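Local coordinates for protein-l-isoaspartate o-methyltransferase (Thermotoga maritima, PDB 1DL5) that probably repairs damaged proteins by transferring a methyl group from S-adenosylmethionine to the carboxylate of L-isoaspartyl residues, at residues A[184-189]-A[301-306]; A[232-237]-A[288-293]. One frame throughout, in Å; residues are numbered along the deposited sequence.

Contact 1: A[184-189]-A[301-306]; sequences PAFLFK and LMLHVG
Phe186 and Leu303 meet through carbon alone, 3.7 Å from ring atom CE2 to methyl CD1, and since the two segments share no polar bond this apolar touch is the closest approach between them. The same methyl reaches CD2 of the ring at 4.0 Å, so it bears on one flank of Phe186, obliquely to the ring, and the two side chains cross at about a right angle. Phe188, two residues along the strand, has CG anti to its carbonyl carbon and beside the backbone N (chi1 -63°), which brings the ring nearer to 301-306 than the direction of its CB would suggest. Its CE1 meets Val305 CG2 at 3.9 Å, again obliquely, while Leu303 CB lies 4.3 Å from the same Phe188 CE1, at the ring's edge. Leu303 thus serves both phenylalanines, with a methyl for one and its CB for the other.

The backbones stand well apart, with 8.5 Å between Phe188 CA and Leu303 CA, because strand 194-202 runs between them in one mixed sheet. Both flanking strands are antiparallel to it, yet their short axes diverge by 59°, which reveals strong local twist. The sheet order, 3-2-1-4-5-6-7 before the last two strands, departs from the 3-2-1-4-5-7-6 order of the classical Rossmann-like methyltransferases and carries the sheet on into the C-terminal part of the chain. Helix 237-248 packs on the same side chains, Leu246 against Phe186 and Leu243 and Leu247 against Leu303.

All four touching side chains are hydrocarbon, and their residues are buried, so these two segments hold to each other by dispersion and the exclusion of water, with no directional polar link between them.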
ATOM      1  N   PRO A 184       9.484  21.430  17.621  1.00 16.81           N
ATOM      2  CA  PRO A 184       8.363  21.123  18.514  1.00 16.39           C
ATOM      3  C   PRO A 184       8.590  19.779  19.212  1.00 15.85           C
ATOM      4  O   PRO A 184       9.151  18.854  18.619  1.00 15.55           O
ATOM      5  CB  PRO A 184       7.167  21.092  17.563  1.00 14.64           C
ATOM      6  CG  PRO A 184       7.777  20.572  16.278  1.00 17.29           C
ATOM      7  CD  PRO A 184       9.081  21.343  16.205  1.00 19.00           C
ATOM      8  N   ALA A 185       8.173  19.684  20.471  1.00 14.00           N
ATOM      9  CA  ALA A 185       8.300  18.451  21.245  1.00 14.78           C
ATOM     10  C   ALA A 185       6.903  17.858  21.416  1.00 15.07           C
ATOM     11  O   ALA A 185       5.932  18.586  21.632  1.00 18.37           O
ATOM     12  CB  ALA A 185       8.927  18.734  22.612  1.00 17.29           C
ATOM     13  N   PHE A 186       6.815  16.535  21.315  1.00 15.06           N
ATOM     14  CA  PHE A 186       5.545  15.819  21.412  1.00 14.47           C
ATOM     15  C   PHE A 186       5.563  14.711  22.449  1.00 14.66           C
ATOM     16  O   PHE A 186       6.620  14.174  22.782  1.00 14.34           O
ATOM     17  CB  PHE A 186       5.200  15.149  20.071  1.00 15.54           C
ATOM     18  CG  PHE A 186       5.144  16.092  18.901  1.00 17.16           C
ATOM     19  CD1 PHE A 186       6.312  16.582  18.325  1.00 18.57           C
ATOM     20  CD2 PHE A 186       3.913  16.491  18.376  1.00 18.88           C
ATOM     21  CE1 PHE A 186       6.258  17.463  17.238  1.00 15.27           C
ATOM     22  CE2 PHE A 186       3.847  17.371  17.294  1.00 15.90           C
ATOM     23  CZ  PHE A 186       5.023  17.858  16.725  1.00 16.35           C
ATOM     24  N   LEU A 187       4.370  14.358  22.923  1.00 12.37           N
ATOM     25  CA  LEU A 187       4.190  13.261  23.866  1.00 12.76           C
ATOM     26  C   LEU A 187       3.300  12.236  23.162  1.00 14.64           C
ATOM     27  O   LEU A 187       2.176  12.558  22.759  1.00 15.12           O
ATOM     28  CB  LEU A 187       3.491  13.737  25.143  1.00 14.78           C
ATOM     29  CG  LEU A 187       3.132  12.626  26.136  1.00 16.79           C
ATOM     30  CD1 LEU A 187       4.412  11.979  26.651  1.00 20.81           C
ATOM     31  CD2 LEU A 187       2.322  13.194  27.286  1.00 21.11           C
ATOM     32  N   PHE A 188       3.803  11.011  23.007  1.00 13.04           N
ATOM     33  CA  PHE A 188       3.042   9.943  22.351  1.00 12.09           C
ATOM     34  C   PHE A 188       2.849   8.751  23.279  1.00 14.97           C
ATOM     35  O   PHE A 188       3.627   8.540  24.205  1.00 17.04           O
ATOM     36  CB  PHE A 188       3.775   9.409  21.109  1.00 13.92           C
ATOM     37  CG  PHE A 188       3.963  10.411  20.013  1.00 14.72           C
ATOM     38  CD1 PHE A 188       2.897  10.768  19.191  1.00 15.89           C
ATOM     39  CD2 PHE A 188       5.216  10.977  19.775  1.00 17.00           C
ATOM     40  CE1 PHE A 188       3.078  11.671  18.145  1.00 17.27           C
ATOM     41  CE2 PHE A 188       5.403  11.879  18.732  1.00 16.79           C
ATOM     42  CZ  PHE A 188       4.329  12.225  17.916  1.00 17.81           C
ATOM     43  N   LYS A 189       1.807   7.969  23.008  1.00 13.35           N
ATOM     44  CA  LYS A 189       1.538   6.741  23.743  1.00 14.70           C
ATOM     45  C   LYS A 189       1.397   5.670  22.664  1.00 12.76           C
ATOM     46  O   LYS A 189       0.788   5.918  21.626  1.00 14.59           O
ATOM     47  CB  LYS A 189       0.241   6.842  24.545  1.00 18.15           C
ATOM     48  CG  LYS A 189      -0.034   5.600  25.382  1.00 23.81           C
ATOM     49  CD  LYS A 189      -1.271   5.771  26.250  1.00 29.53           C
ATOM     50  CE  LYS A 189      -1.462   4.578  27.174  1.00 33.24           C
ATOM     51  NZ  LYS A 189      -0.318   4.422  28.120  1.00 35.85           N
ATOM     52  N   LEU A 301      -3.830  19.384  16.747  1.00 17.88           N
ATOM     53  CA  LEU A 301      -4.407  18.124  16.287  1.00 17.99           C
ATOM     54  C   LEU A 301      -3.852  16.922  17.034  1.00 19.33           C
ATOM     55  O   LEU A 301      -2.749  16.977  17.576  1.00 18.88           O
ATOM     56  CB  LEU A 301      -4.105  17.933  14.798  1.00 20.11           C
ATOM     57  CG  LEU A 301      -4.566  19.005  13.811  1.00 20.03           C
ATOM     58  CD1 LEU A 301      -3.973  18.723  12.426  1.00 21.10           C
ATOM     59  CD2 LEU A 301      -6.088  19.013  13.757  1.00 22.64           C
ATOM     60  N   MET A 302      -4.619  15.836  17.076  1.00 17.47           N
ATOM     61  CA  MET A 302      -4.118  14.625  17.705  1.00 17.84           C
ATOM     62  C   MET A 302      -3.486  13.836  16.563  1.00 18.82           C
ATOM     63  O   MET A 302      -4.121  13.591  15.531  1.00 15.74           O
ATOM     64  CB  MET A 302      -5.233  13.809  18.347  1.00 19.91           C
ATOM     65  CG  MET A 302      -4.694  12.561  19.021  1.00 28.07           C
ATOM     66  SD  MET A 302      -5.875  11.755  20.092  1.00 37.74           S
ATOM     67  CE  MET A 302      -5.730  12.783  21.554  1.00 34.28           C
ATOM     68  N   LEU A 303      -2.230  13.455  16.747  1.00 15.81           N
ATOM     69  CA  LEU A 303      -1.496  12.731  15.722  1.00 18.45           C
ATOM     70  C   LEU A 303      -1.481  11.231  15.954  1.00 18.28           C
ATOM     71  O   LEU A 303      -1.271  10.767  17.072  1.00 16.48           O
ATOM     72  CB  LEU A 303      -0.059  13.257  15.662  1.00 18.24           C
ATOM     73  CG  LEU A 303       0.065  14.785  15.602  1.00 18.56           C
ATOM     74  CD1 LEU A 303       1.533  15.159  15.482  1.00 21.77           C
ATOM     75  CD2 LEU A 303      -0.725  15.332  14.402  1.00 16.69           C
ATOM     76  N   HIS A 304      -1.728  10.476  14.890  1.00 14.91           N
ATOM     77  CA  HIS A 304      -1.721   9.021  14.956  1.00 15.09           C
ATOM     78  C   HIS A 304      -0.666   8.602  13.937  1.00 15.83           C
ATOM     79  O   HIS A 304      -0.949   8.471  12.742  1.00 15.76           O
ATOM     80  CB  HIS A 304      -3.096   8.454  14.581  1.00 14.41           C
ATOM     81  CG  HIS A 304      -4.222   8.970  15.433  1.00 14.79           C
ATOM     82  ND1 HIS A 304      -4.930   8.165  16.302  1.00 17.63           N
ATOM     83  CD2 HIS A 304      -4.780  10.201  15.525  1.00 16.90           C
ATOM     84  CE1 HIS A 304      -5.876   8.877  16.890  1.00 15.84           C
ATOM     85  NE2 HIS A 304      -5.807  10.116  16.436  1.00 19.09           N
ATOM     86  N   VAL A 305       0.557   8.411  14.422  1.00 13.07           N
ATOM     87  CA  VAL A 305       1.698   8.054  13.586  1.00 12.80           C
ATOM     88  C   VAL A 305       1.767   6.545  13.410  1.00 12.55           C
ATOM     89  O   VAL A 305       2.020   5.802  14.356  1.00 12.08           O
ATOM     90  CB  VAL A 305       3.004   8.577  14.225  1.00 12.89           C
ATOM     91  CG1 VAL A 305       4.180   8.396  13.266  1.00 10.67           C
ATOM     92  CG2 VAL A 305       2.828  10.043  14.598  1.00 11.46           C
ATOM     93  N   GLY A 306       1.543   6.096  12.183  1.00 12.47           N
ATOM     94  CA  GLY A 306       1.537   4.672  11.925  1.00 13.38           C
ATOM     95  C   GLY A 306       2.861   4.014  11.618  1.00 14.03           C
ATOM     96  O   GLY A 306       3.724   4.579  10.946  1.00 15.47           O
TER

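Contact 2: A[232-237]-A[288-293]; sequences ILLVRS and TQWESC
Trp290 turns CG anti to its backbone N (chi1 -179°), which sends the indole across to residues 234-236, while Leu234, with its own CG likewise anti (chi1 176°), swings methyl CD1 to within 4.0 Å of Trp290 CZ3. These two side chains cross nearly at right angles. The six-membered end of the indole also runs into backbone: Val235 O lies in the ring plane at the edge, 3.1 Å from CH2, an approach consistent with a weak C-H...O attraction. Arg236 O comes obliquely to the same carbon at 3.5 Å.

Arg236 has a left-handed backbone conformation and holds the N-cap position of helix 237-248, so the indole packs against the turn between strand 228-233, at one edge of a five-stranded antiparallel sheet, and that helix. Arg236 CB rests 3.8 Å from Trp290 CH2; beyond it the extended chain leads the guanidinium away from the indole.

At the other end of the ring system, NE1 is hydrogen-bonded to Arg296 O, which helps fix the rotation of the indole. Tyr295 adds an edge-to-face ring contact, and Ile239 and Leu243 of helix 237-248 also touch Trp290.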
ATOM      1  N   ILE A 232      -4.113  18.788  -7.318  1.00 37.40           N
ATOM      2  CA  ILE A 232      -5.155  19.099  -6.352  1.00 36.49           C
ATOM      3  C   ILE A 232      -4.818  20.425  -5.694  1.00 37.32           C
ATOM      4  O   ILE A 232      -3.686  20.637  -5.259  1.00 35.40           O
ATOM      5  CB  ILE A 232      -5.251  18.019  -5.251  1.00 38.70           C
ATOM      6  CG1 ILE A 232      -5.503  16.647  -5.881  1.00 37.16           C
ATOM      7  CG2 ILE A 232      -6.374  18.364  -4.277  1.00 39.54           C
ATOM      8  CD1 ILE A 232      -5.548  15.514  -4.881  1.00 41.09           C
ATOM      9  N   LEU A 233      -5.792  21.326  -5.637  1.00 34.00           N
ATOM     10  CA  LEU A 233      -5.567  22.613  -5.003  1.00 32.52           C
ATOM     11  C   LEU A 233      -5.328  22.338  -3.528  1.00 30.85           C
ATOM     12  O   LEU A 233      -6.019  21.518  -2.918  1.00 31.86           O
ATOM     13  CB  LEU A 233      -6.779  23.531  -5.186  1.00 36.16           C
ATOM     14  CG  LEU A 233      -7.069  23.962  -6.627  1.00 38.65           C
ATOM     15  CD1 LEU A 233      -8.273  24.894  -6.649  1.00 40.39           C
ATOM     16  CD2 LEU A 233      -5.844  24.661  -7.211  1.00 41.75           C
ATOM     17  N   LEU A 234      -4.349  23.024  -2.957  1.00 28.93           N
ATOM     18  CA  LEU A 234      -4.003  22.833  -1.557  1.00 30.12           C
ATOM     19  C   LEU A 234      -3.960  24.170  -0.833  1.00 31.36           C
ATOM     20  O   LEU A 234      -3.211  25.054  -1.215  1.00 34.48           O
ATOM     21  CB  LEU A 234      -2.636  22.145  -1.471  1.00 27.55           C
ATOM     22  CG  LEU A 234      -1.998  21.904  -0.103  1.00 29.48           C
ATOM     23  CD1 LEU A 234      -2.913  21.032   0.754  1.00 28.20           C
ATOM     24  CD2 LEU A 234      -0.638  21.238  -0.302  1.00 26.68           C
ATOM     25  N   VAL A 235      -4.775  24.331   0.201  1.00 31.67           N
ATOM     26  CA  VAL A 235      -4.762  25.580   0.948  1.00 31.54           C
ATOM     27  C   VAL A 235      -3.766  25.406   2.093  1.00 29.60           C
ATOM     28  O   VAL A 235      -3.552  24.288   2.562  1.00 27.48           O
ATOM     29  CB  VAL A 235      -6.159  25.905   1.514  1.00 35.48           C
ATOM     30  CG1 VAL A 235      -6.551  24.869   2.533  1.00 35.60           C
ATOM     31  CG2 VAL A 235      -6.171  27.299   2.127  1.00 37.83           C
ATOM     32  N   ARG A 236      -3.145  26.501   2.522  1.00 28.86           N
ATOM     33  CA  ARG A 236      -2.171  26.453   3.613  1.00 29.38           C
ATOM     34  C   ARG A 236      -1.209  25.281   3.419  1.00 27.34           C
ATOM     35  O   ARG A 236      -0.994  24.488   4.336  1.00 23.04           O
ATOM     36  CB  ARG A 236      -2.905  26.314   4.950  1.00 31.09           C
ATOM     37  CG  ARG A 236      -3.894  27.441   5.219  1.00 36.65           C
ATOM     38  CD  ARG A 236      -4.654  27.249   6.523  1.00 39.84           C
ATOM     39  NE  ARG A 236      -5.554  28.373   6.779  1.00 45.36           N
ATOM     40  CZ  ARG A 236      -6.325  28.489   7.857  1.00 47.03           C
ATOM     41  NH1 ARG A 236      -6.312  27.549   8.791  1.00 48.18           N
ATOM     42  NH2 ARG A 236      -7.106  29.553   8.005  1.00 49.73           N
ATOM     43  N   SER A 237      -0.632  25.185   2.224  1.00 26.54           N
ATOM     44  CA  SER A 237       0.284  24.100   1.893  1.00 26.37           C
ATOM     45  C   SER A 237       1.430  23.895   2.880  1.00 24.98           C
ATOM     46  O   SER A 237       1.776  22.758   3.183  1.00 24.57           O
ATOM     47  CB  SER A 237       0.854  24.284   0.479  1.00 28.02           C
ATOM     48  OG  SER A 237       1.632  25.462   0.376  1.00 30.06           O
ATOM     49  N   THR A 288      -8.207  15.039   3.688  1.00 20.89           N
ATOM     50  CA  THR A 288      -9.623  15.040   4.046  1.00 21.50           C
ATOM     51  C   THR A 288      -9.777  15.203   5.559  1.00 22.51           C
ATOM     52  O   THR A 288     -10.594  15.995   6.038  1.00 20.67           O
ATOM     53  CB  THR A 288     -10.302  13.723   3.608  1.00 25.56           C
ATOM     54  OG1 THR A 288     -10.221  13.597   2.182  1.00 24.91           O
ATOM     55  CG2 THR A 288     -11.765  13.698   4.032  1.00 26.88           C
ATOM     56  N   GLN A 289      -8.984  14.447   6.308  1.00 19.61           N
ATOM     57  CA  GLN A 289      -9.028  14.511   7.765  1.00 20.66           C
ATOM     58  C   GLN A 289      -8.656  15.911   8.235  1.00 21.08           C
ATOM     59  O   GLN A 289      -9.280  16.466   9.141  1.00 22.68           O
ATOM     60  CB  GLN A 289      -8.050  13.496   8.358  1.00 17.95           C
ATOM     61  CG  GLN A 289      -8.429  12.049   8.114  1.00 21.64           C
ATOM     62  CD  GLN A 289      -7.227  11.125   8.138  1.00 21.99           C
ATOM     63  OE1 GLN A 289      -6.183  11.452   8.715  1.00 16.15           O
ATOM     64  NE2 GLN A 289      -7.368   9.960   7.517  1.00 19.96           N
ATOM     65  N   TRP A 290      -7.626  16.472   7.613  1.00 20.31           N
ATOM     66  CA  TRP A 290      -7.151  17.804   7.959  1.00 19.38           C
ATOM     67  C   TRP A 290      -8.242  18.837   7.675  1.00 24.05           C
ATOM     68  O   TRP A 290      -8.481  19.743   8.477  1.00 21.31           O
ATOM     69  CB  TRP A 290      -5.889  18.108   7.160  1.00 20.58           C
ATOM     70  CG  TRP A 290      -5.282  19.439   7.440  1.00 18.19           C
ATOM     71  CD1 TRP A 290      -4.964  19.961   8.661  1.00 17.59           C
ATOM     72  CD2 TRP A 290      -4.855  20.394   6.470  1.00 20.21           C
ATOM     73  NE1 TRP A 290      -4.357  21.185   8.509  1.00 18.97           N
ATOM     74  CE2 TRP A 290      -4.278  21.474   7.172  1.00 20.34           C
ATOM     75  CE3 TRP A 290      -4.899  20.441   5.070  1.00 19.24           C
ATOM     76  CZ2 TRP A 290      -3.749  22.589   6.522  1.00 19.20           C
ATOM     77  CZ3 TRP A 290      -4.372  21.549   4.425  1.00 21.27           C
ATOM     78  CH2 TRP A 290      -3.804  22.609   5.151  1.00 22.38           C
ATOM     79  N   GLU A 291      -8.906  18.692   6.532  1.00 23.73           N
ATOM     80  CA  GLU A 291      -9.986  19.600   6.167  1.00 27.03           C
ATOM     81  C   GLU A 291     -11.103  19.502   7.204  1.00 25.66           C
ATOM     82  O   GLU A 291     -11.657  20.520   7.629  1.00 28.12           O
ATOM     83  CB  GLU A 291     -10.530  19.248   4.777  1.00 29.41           C
ATOM     84  CG  GLU A 291     -11.915  19.825   4.476  1.00 39.82           C
ATOM     85  CD  GLU A 291     -12.394  19.517   3.064  1.00 42.29           C
ATOM     86  OE1 GLU A 291     -12.265  18.354   2.624  1.00 45.22           O
ATOM     87  OE2 GLU A 291     -12.911  20.438   2.398  1.00 46.88           O
ATOM     88  N   SER A 292     -11.422  18.283   7.619  1.00 25.99           N
ATOM     89  CA  SER A 292     -12.482  18.071   8.598  1.00 28.12           C
ATOM     90  C   SER A 292     -12.097  18.686   9.936  1.00 29.12           C
ATOM     91  O   SER A 292     -12.960  18.987  10.761  1.00 29.10           O
ATOM     92  CB  SER A 292     -12.758  16.577   8.783  0.51 29.52           C
ATOM     93  OG  SER A 292     -11.734  15.951   9.537  0.51 31.69           O
ATOM     94  N   CYS A 293     -10.798  18.868  10.147  1.00 25.57           N
ATOM     95  CA  CYS A 293     -10.315  19.459  11.385  1.00 26.40           C
ATOM     96  C   CYS A 293     -10.000  20.949  11.250  1.00 25.59           C
ATOM     97  O   CYS A 293      -9.161  21.493  11.975  1.00 26.84           O
ATOM     98  CB  CYS A 293      -9.098  18.679  11.898  1.00 23.34           C
ATOM     99  SG  CYS A 293      -9.573  17.049  12.558  1.00 23.64           S
TER

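After the first strands of the mixed sheet, the chain adds strand 184-191, which holds 184-189, then moves into the C-terminal part, where 232-237 leads from an edge strand into helix 237-248. Some fifty residues later, helix 281-292 returns and contact 2 closes the inner loop. A short connection then delivers 301-306 back into the mixed sheet, one strand beyond 194-202, where contact 1 closes the outer loop, so the two nest without crossing. Their centres lie 19 Å apart, but Leu301 bridges them: its CD2 packs 3.6 Å from Cys293 CB. Helix 237-248 touches side chains of both contacts: Phe186 and Leu303 in the mixed sheet, Leu234 and Trp290 at the strand-to-helix turn.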